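Papain-like protease (Human betacoronavirus 2c EMC/2012, PDB 4RNA) is a coronavirus cysteine protease of the papain-like family, which probably cuts the viral polyprotein and, as in its relatives, removes ubiquitin from host proteins. Local coordinates at residues A179-W189 with D200-Y211. Sequence-based numbering, arbitrary orientation.
Sequences AELCCSARMVW and DVVLQGLKACCY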
ATOM      1  N   ALA A 179     -14.195  -3.836   2.607  1.00 33.49           N
ATOM      2  CA  ALA A 179     -15.409  -4.640   2.576  1.00 34.26           C
ATOM      3  C   ALA A 179     -16.338  -4.153   3.665  1.00 36.96           C
ATOM      4  O   ALA A 179     -15.929  -3.398   4.549  1.00 37.97           O
ATOM      5  CB  ALA A 179     -15.099  -6.135   2.759  1.00 34.00           C
ATOM      6  N   GLU A 180     -17.575  -4.592   3.622  1.00 34.87           N
ATOM      7  CA  GLU A 180     -18.450  -4.337   4.746  1.00 38.68           C
ATOM      8  C   GLU A 180     -19.313  -5.585   4.983  1.00 35.91           C
ATOM      9  O   GLU A 180     -19.527  -6.435   4.091  1.00 42.98           O
ATOM     10  CB  GLU A 180     -19.329  -3.112   4.500  1.00 44.78           C
ATOM     11  CG  GLU A 180     -20.541  -3.439   3.625  1.00 56.27           C
ATOM     12  CD  GLU A 180     -21.309  -2.212   3.142  1.00 66.29           C
ATOM     13  OE1 GLU A 180     -21.759  -2.261   1.974  1.00 78.52           O
ATOM     14  OE2 GLU A 180     -21.459  -1.206   3.905  1.00 69.85           O
ATOM     15  N   LEU A 181     -19.771  -5.697   6.211  1.00 36.06           N
ATOM     16  CA  LEU A 181     -20.514  -6.859   6.629  1.00 41.51           C
ATOM     17  C   LEU A 181     -21.969  -6.619   6.248  1.00 40.87           C
ATOM     18  O   LEU A 181     -22.456  -5.500   6.398  1.00 46.69           O
ATOM     19  CB  LEU A 181     -20.399  -6.942   8.155  1.00 40.95           C
ATOM     20  CG  LEU A 181     -20.573  -8.346   8.711  1.00 46.34           C
ATOM     21  CD1 LEU A 181     -19.492  -9.271   8.141  1.00 40.85           C
ATOM     22  CD2 LEU A 181     -20.480  -8.235  10.237  1.00 40.72           C
ATOM     23  N   CYS A 182     -22.663  -7.646   5.786  1.00 45.02           N
ATOM     24  CA  CYS A 182     -24.095  -7.529   5.412  1.00 47.91           C
ATOM     25  C   CYS A 182     -25.039  -7.869   6.570  1.00 48.03           C
ATOM     26  O   CYS A 182     -26.226  -7.997   6.376  1.00 51.52           O
ATOM     27  CB  CYS A 182     -24.386  -8.448   4.234  1.00 49.31           C
ATOM     28  SG  CYS A 182     -23.440  -7.961   2.761  1.00 57.99           S
ATOM     29  N   CYS A 183     -24.497  -8.046   7.764  1.00 45.68           N
ATOM     30  CA  CYS A 183     -25.287  -8.343   8.951  1.00 44.91           C
ATOM     31  C   CYS A 183     -24.691  -7.532  10.126  1.00 50.07           C
ATOM     32  O   CYS A 183     -23.724  -6.791   9.920  1.00 47.51           O
ATOM     33  CB  CYS A 183     -25.269  -9.864   9.209  1.00 46.47           C
ATOM     34  SG  CYS A 183     -23.669 -10.700   9.528  1.00 49.03           S
ATOM     35  N   SER A 184     -25.245  -7.681  11.337  1.00 41.54           N
ATOM     36  CA  SER A 184     -24.716  -7.109  12.567  1.00 41.92           C
ATOM     37  C   SER A 184     -23.486  -7.842  13.077  1.00 38.81           C
ATOM     38  O   SER A 184     -23.415  -9.069  12.949  1.00 35.52           O
ATOM     39  CB  SER A 184     -25.761  -7.332  13.643  1.00 48.81           C
ATOM     40  OG  SER A 184     -26.613  -6.231  13.640  1.00 59.32           O
ATOM     41  N   ALA A 185     -22.530  -7.125  13.658  1.00 38.15           N
ATOM     42  CA  ALA A 185     -21.535  -7.827  14.474  1.00 40.72           C
ATOM     43  C   ALA A 185     -21.128  -6.873  15.546  1.00 40.28           C
ATOM     44  O   ALA A 185     -21.224  -5.652  15.370  1.00 36.91           O
ATOM     45  CB  ALA A 185     -20.340  -8.249  13.638  1.00 32.58           C
ATOM     46  N   ARG A 186     -20.677  -7.402  16.671  1.00 39.46           N
ATOM     47  CA  ARG A 186     -20.399  -6.511  17.761  1.00 38.70           C
ATOM     48  C   ARG A 186     -19.335  -7.115  18.632  1.00 38.50           C
ATOM     49  O   ARG A 186     -19.344  -8.322  18.856  1.00 36.24           O
ATOM     50  CB  ARG A 186     -21.682  -6.337  18.522  1.00 41.25           C
ATOM     51  CG  ARG A 186     -21.659  -5.283  19.592  1.00 46.71           C
ATOM     52  CD  ARG A 186     -22.962  -5.396  20.352  1.00 50.44           C
ATOM     53  NE  ARG A 186     -22.955  -4.412  21.412  1.00 62.59           N
ATOM     54  CZ  ARG A 186     -23.011  -3.091  21.214  1.00 63.62           C
ATOM     55  NH1 ARG A 186     -23.111  -2.573  19.984  1.00 62.69           N
ATOM     56  NH2 ARG A 186     -22.969  -2.279  22.263  1.00 69.90           N
ATOM     57  N   MET A 187     -18.438  -6.265  19.145  1.00 37.79           N
ATOM     58  CA  MET A 187     -17.356  -6.726  20.014  1.00 39.53           C
ATOM     59  C   MET A 187     -17.228  -5.689  21.155  1.00 37.37           C
ATOM     60  O   MET A 187     -17.031  -4.497  20.862  1.00 37.68           O
ATOM     61  CB  MET A 187     -16.080  -6.834  19.192  1.00 40.53           C
ATOM     62  CG  MET A 187     -14.972  -7.637  19.836  1.00 47.00           C
ATOM     63  SD  MET A 187     -13.471  -7.495  18.819  1.00 43.57           S
ATOM     64  CE  MET A 187     -13.255  -5.752  18.855  1.00 55.44           C
ATOM     65  N   VAL A 188     -17.403  -6.117  22.422  1.00 35.92           N
ATOM     66  CA  VAL A 188     -17.272  -5.168  23.560  1.00 35.18           C
ATOM     67  C   VAL A 188     -16.106  -5.561  24.470  1.00 34.67           C
ATOM     68  O   VAL A 188     -16.142  -6.612  25.080  1.00 36.76           O
ATOM     69  CB  VAL A 188     -18.569  -5.045  24.364  1.00 36.80           C
ATOM     70  CG1 VAL A 188     -18.474  -3.894  25.358  1.00 40.98           C
ATOM     71  CG2 VAL A 188     -19.764  -4.846  23.436  1.00 38.86           C
ATOM     72  N   TRP A 189     -15.083  -4.697  24.522  1.00 31.86           N
ATOM     73  CA  TRP A 189     -13.974  -4.770  25.459  1.00 38.87           C
ATOM     74  C   TRP A 189     -14.272  -3.937  26.671  1.00 42.77           C
ATOM     75  O   TRP A 189     -14.826  -2.841  26.572  1.00 43.28           O
ATOM     76  CB  TRP A 189     -12.673  -4.266  24.816  1.00 40.78           C
ATOM     77  CG  TRP A 189     -12.215  -5.167  23.708  1.00 40.70           C
ATOM     78  CD1 TRP A 189     -12.499  -5.042  22.362  1.00 41.25           C
ATOM     79  CD2 TRP A 189     -11.388  -6.382  23.826  1.00 39.43           C
ATOM     80  NE1 TRP A 189     -11.936  -6.073  21.649  1.00 42.24           N
ATOM     81  CE2 TRP A 189     -11.233  -6.896  22.465  1.00 41.14           C
ATOM     82  CE3 TRP A 189     -10.781  -7.065  24.887  1.00 39.36           C
ATOM     83  CZ2 TRP A 189     -10.493  -8.042  22.185  1.00 38.34           C
ATOM     84  CZ3 TRP A 189     -10.049  -8.234  24.594  1.00 40.72           C
ATOM     85  CH2 TRP A 189      -9.929  -8.708  23.265  1.00 41.52           C
ATOM     86  N   ASP A 200     -15.802   1.006  28.632  1.00 49.80           N
ATOM     87  CA  ASP A 200     -16.117   0.142  27.466  1.00 50.53           C
ATOM     88  C   ASP A 200     -15.654   0.664  26.059  1.00 50.53           C
ATOM     89  O   ASP A 200     -15.836   1.837  25.693  1.00 46.44           O
ATOM     90  CB  ASP A 200     -17.601  -0.270  27.463  1.00 50.38           C
ATOM     91  CG  ASP A 200     -17.937  -1.311  28.557  1.00 59.98           C
ATOM     92  OD1 ASP A 200     -17.016  -1.974  29.107  1.00 60.11           O
ATOM     93  OD2 ASP A 200     -19.135  -1.480  28.872  1.00 63.98           O
ATOM     94  N   VAL A 201     -15.023  -0.223  25.292  1.00 40.15           N
ATOM     95  CA  VAL A 201     -14.742   0.026  23.856  1.00 45.43           C
ATOM     96  C   VAL A 201     -15.598  -0.944  23.007  1.00 42.75           C
ATOM     97  O   VAL A 201     -15.463  -2.177  23.110  1.00 39.26           O
ATOM     98  CB  VAL A 201     -13.242  -0.272  23.490  1.00 44.61           C
ATOM     99  CG1 VAL A 201     -12.945   0.148  22.052  1.00 41.04           C
ATOM    100  CG2 VAL A 201     -12.309   0.431  24.451  1.00 48.87           C
ATOM    101  N   VAL A 202     -16.488  -0.382  22.198  1.00 38.92           N
ATOM    102  CA  VAL A 202     -17.379  -1.152  21.333  1.00 41.75           C
ATOM    103  C   VAL A 202     -16.910  -1.056  19.872  1.00 44.73           C
ATOM    104  O   VAL A 202     -16.752   0.064  19.337  1.00 44.08           O
ATOM    105  CB  VAL A 202     -18.823  -0.620  21.429  1.00 40.29           C
ATOM    106  CG1 VAL A 202     -19.800  -1.363  20.488  1.00 38.20           C
ATOM    107  CG2 VAL A 202     -19.289  -0.585  22.877  1.00 37.01           C
ATOM    108  N   LEU A 203     -16.682  -2.216  19.242  1.00 36.49           N
ATOM    109  CA  LEU A 203     -16.440  -2.297  17.793  1.00 38.85           C
ATOM    110  C   LEU A 203     -17.613  -3.014  17.098  1.00 34.94           C
ATOM    111  O   LEU A 203     -18.200  -3.950  17.668  1.00 38.00           O
ATOM    112  CB  LEU A 203     -15.118  -3.041  17.520  1.00 41.03           C
ATOM    113  CG  LEU A 203     -13.928  -2.343  18.178  1.00 46.55           C
ATOM    114  CD1 LEU A 203     -12.810  -3.322  18.436  1.00 44.72           C
ATOM    115  CD2 LEU A 203     -13.472  -1.174  17.323  1.00 50.76           C
ATOM    116  N   GLN A 204     -17.964  -2.558  15.883  1.00 36.22           N
ATOM    117  CA  GLN A 204     -19.097  -3.080  15.095  1.00 39.17           C
ATOM    118  C   GLN A 204     -18.679  -3.449  13.684  1.00 40.04           C
ATOM    119  O   GLN A 204     -17.631  -3.023  13.248  1.00 38.54           O
ATOM    120  CB  GLN A 204     -20.187  -2.015  14.962  1.00 46.35           C
ATOM    121  CG  GLN A 204     -20.335  -1.245  16.251  1.00 52.25           C
ATOM    122  CD  GLN A 204     -21.572  -0.422  16.262  1.00 62.83           C
ATOM    123  OE1 GLN A 204     -22.673  -0.967  16.230  1.00 64.83           O
ATOM    124  NE2 GLN A 204     -21.409   0.898  16.320  1.00 62.08           N
ATOM    125  N   GLY A 205     -19.529  -4.204  12.985  1.00 41.60           N
ATOM    126  CA  GLY A 205     -19.270  -4.637  11.608  1.00 38.36           C
ATOM    127  C   GLY A 205     -18.047  -5.504  11.473  1.00 41.72           C
ATOM    128  O   GLY A 205     -17.696  -6.325  12.368  1.00 36.79           O
ATOM    129  N   LEU A 206     -17.369  -5.331  10.345  1.00 36.28           N
ATOM    130  CA  LEU A 206     -16.159  -6.084  10.090  1.00 41.46           C
ATOM    131  C   LEU A 206     -15.104  -5.942  11.145  1.00 37.83           C
ATOM    132  O   LEU A 206     -14.372  -6.884  11.382  1.00 38.53           O
ATOM    133  CB  LEU A 206     -15.546  -5.674   8.741  1.00 45.87           C
ATOM    134  CG  LEU A 206     -16.161  -6.418   7.585  1.00 48.89           C
ATOM    135  CD1 LEU A 206     -15.454  -5.981   6.315  1.00 52.53           C
ATOM    136  CD2 LEU A 206     -15.973  -7.897   7.789  1.00 50.36           C
ATOM    137  N   LYS A 207     -14.984  -4.751  11.736  1.00 33.51           N
ATOM    138  CA  LYS A 207     -14.028  -4.508  12.822  1.00 39.53           C
ATOM    139  C   LYS A 207     -14.185  -5.441  14.016  1.00 37.82           C
ATOM    140  O   LYS A 207     -13.176  -5.824  14.635  1.00 39.56           O
ATOM    141  CB  LYS A 207     -14.043  -3.041  13.293  1.00 45.69           C
ATOM    142  CG  LYS A 207     -13.545  -2.093  12.202  1.00 56.87           C
ATOM    143  CD  LYS A 207     -13.134  -0.724  12.738  1.00 71.07           C
ATOM    144  CE  LYS A 207     -14.328   0.146  13.153  1.00 80.03           C
ATOM    145  NZ  LYS A 207     -15.124   0.748  12.033  1.00 87.70           N
ATOM    146  N   ALA A 208     -15.434  -5.810  14.327  1.00 30.77           N
ATOM    147  CA  ALA A 208     -15.748  -6.822  15.343  1.00 30.12           C
ATOM    148  C   ALA A 208     -15.341  -8.276  14.935  1.00 34.97           C
ATOM    149  O   ALA A 208     -15.401  -9.160  15.752  1.00 35.64           O
ATOM    150  CB  ALA A 208     -17.246  -6.764  15.715  1.00 33.76           C
ATOM    151  N   CYS A 209     -14.882  -8.497  13.693  1.00 33.08           N
ATOM    152  CA  CYS A 209     -14.710  -9.849  13.218  1.00 27.85           C
ATOM    153  C   CYS A 209     -13.293 -10.174  12.959  1.00 30.77           C
ATOM    154  O   CYS A 209     -13.077 -11.269  12.466  1.00 31.12           O
ATOM    155  CB  CYS A 209     -15.470 -10.176  11.916  1.00 32.09           C
ATOM    156  SG  CYS A 209     -17.240  -9.803  11.909  1.00 36.16           S
ATOM    157  N   CYS A 210     -12.394  -9.210  13.151  1.00 25.78           N
ATOM    158  CA  CYS A 210     -10.931  -9.450  12.887  1.00 28.78           C
ATOM    159  C   CYS A 210     -10.157  -9.001  14.110  1.00 34.87           C
ATOM    160  O   CYS A 210     -10.481  -7.945  14.706  1.00 38.11           O
ATOM    161  CB  CYS A 210     -10.432  -8.616  11.679  1.00 28.25           C
ATOM    162  SG  CYS A 210     -11.436  -8.938  10.220  1.00 38.62           S
ATOM    163  N   TYR A 211      -9.093  -9.720  14.479  1.00 29.14           N
ATOM    164  CA  TYR A 211      -8.322  -9.279  15.607  1.00 28.73           C
ATOM    165  C   TYR A 211      -6.925  -9.741  15.365  1.00 34.31           C
ATOM    166  O   TYR A 211      -6.769 -10.848  14.944  1.00 27.03           O
ATOM    167  CB  TYR A 211      -8.887  -9.899  16.893  1.00 34.02           C
ATOM    168  CG  TYR A 211      -8.174  -9.388  18.130  1.00 36.82           C
ATOM    169  CD1 TYR A 211      -7.021 -10.014  18.615  1.00 31.70           C
ATOM    170  CD2 TYR A 211      -8.612  -8.213  18.800  1.00 36.80           C
ATOM    171  CE1 TYR A 211      -6.358  -9.518  19.757  1.00 35.12           C
ATOM    172  CE2 TYR A 211      -7.937  -7.730  19.918  1.00 38.45           C
ATOM    173  CZ  TYR A 211      -6.831  -8.390  20.401  1.00 39.13           C
ATOM    174  OH  TYR A 211      -6.173  -7.908  21.515  1.00 41.49           O
TER
HETATM  175  O   HOH W   1     -18.763  -3.337   8.387  1.00 31.70           O
HETATM  176  O   HOH W   2     -22.680  -4.041  12.761  1.00 54.06           O
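Met187 packs on Ala208, and Trp189 on Tyr211, on the packed face of an antiparallel hairpin, a worked example of how two paired strands can have one closely packed and one more open side. Two pairs of backbone bonds hold the ladder: Met187 N gives to Leu203 O at 2.8 Å and Leu203 N returns to Met187 O, and Trp189 and Val201 exchange a like pair. On the packed face Met187 CB lies 3.7 Å from Ala208 CB of the 3-10 turn. With its CG beside the backbone N (chi1 -66°), the Trp189 indole brings CZ2 to 3.4 Å from Tyr211 CE2, the two rings meeting obliquely. Leu238 of strand 233-242 covers both Met187 and Trp189, and Arg236 adds a cation-pi contact to the indole.

The other face is more open, with Val202 and Gln204 exposed, though Val188 stays buried there. The extended Arg186 lays one face of its guanidinium over Val202 CG1, 3.6 Å from NH1, next to Gln204. Past the ladder Gly205 N reaches Ala185 O at 3.3 Å from well above the carbonyl plane. Beyond Gly205 lies a second close-packed patch, Leu206 CD2 meeting Leu181 CD1 at 3.8 Å. Backbone bonds and apolar contacts thus hold the pairing, consistent with a firmly paired base for hairpin 186-193/197-204, whose turn end carries zinc ligands Cys193 and Cys196.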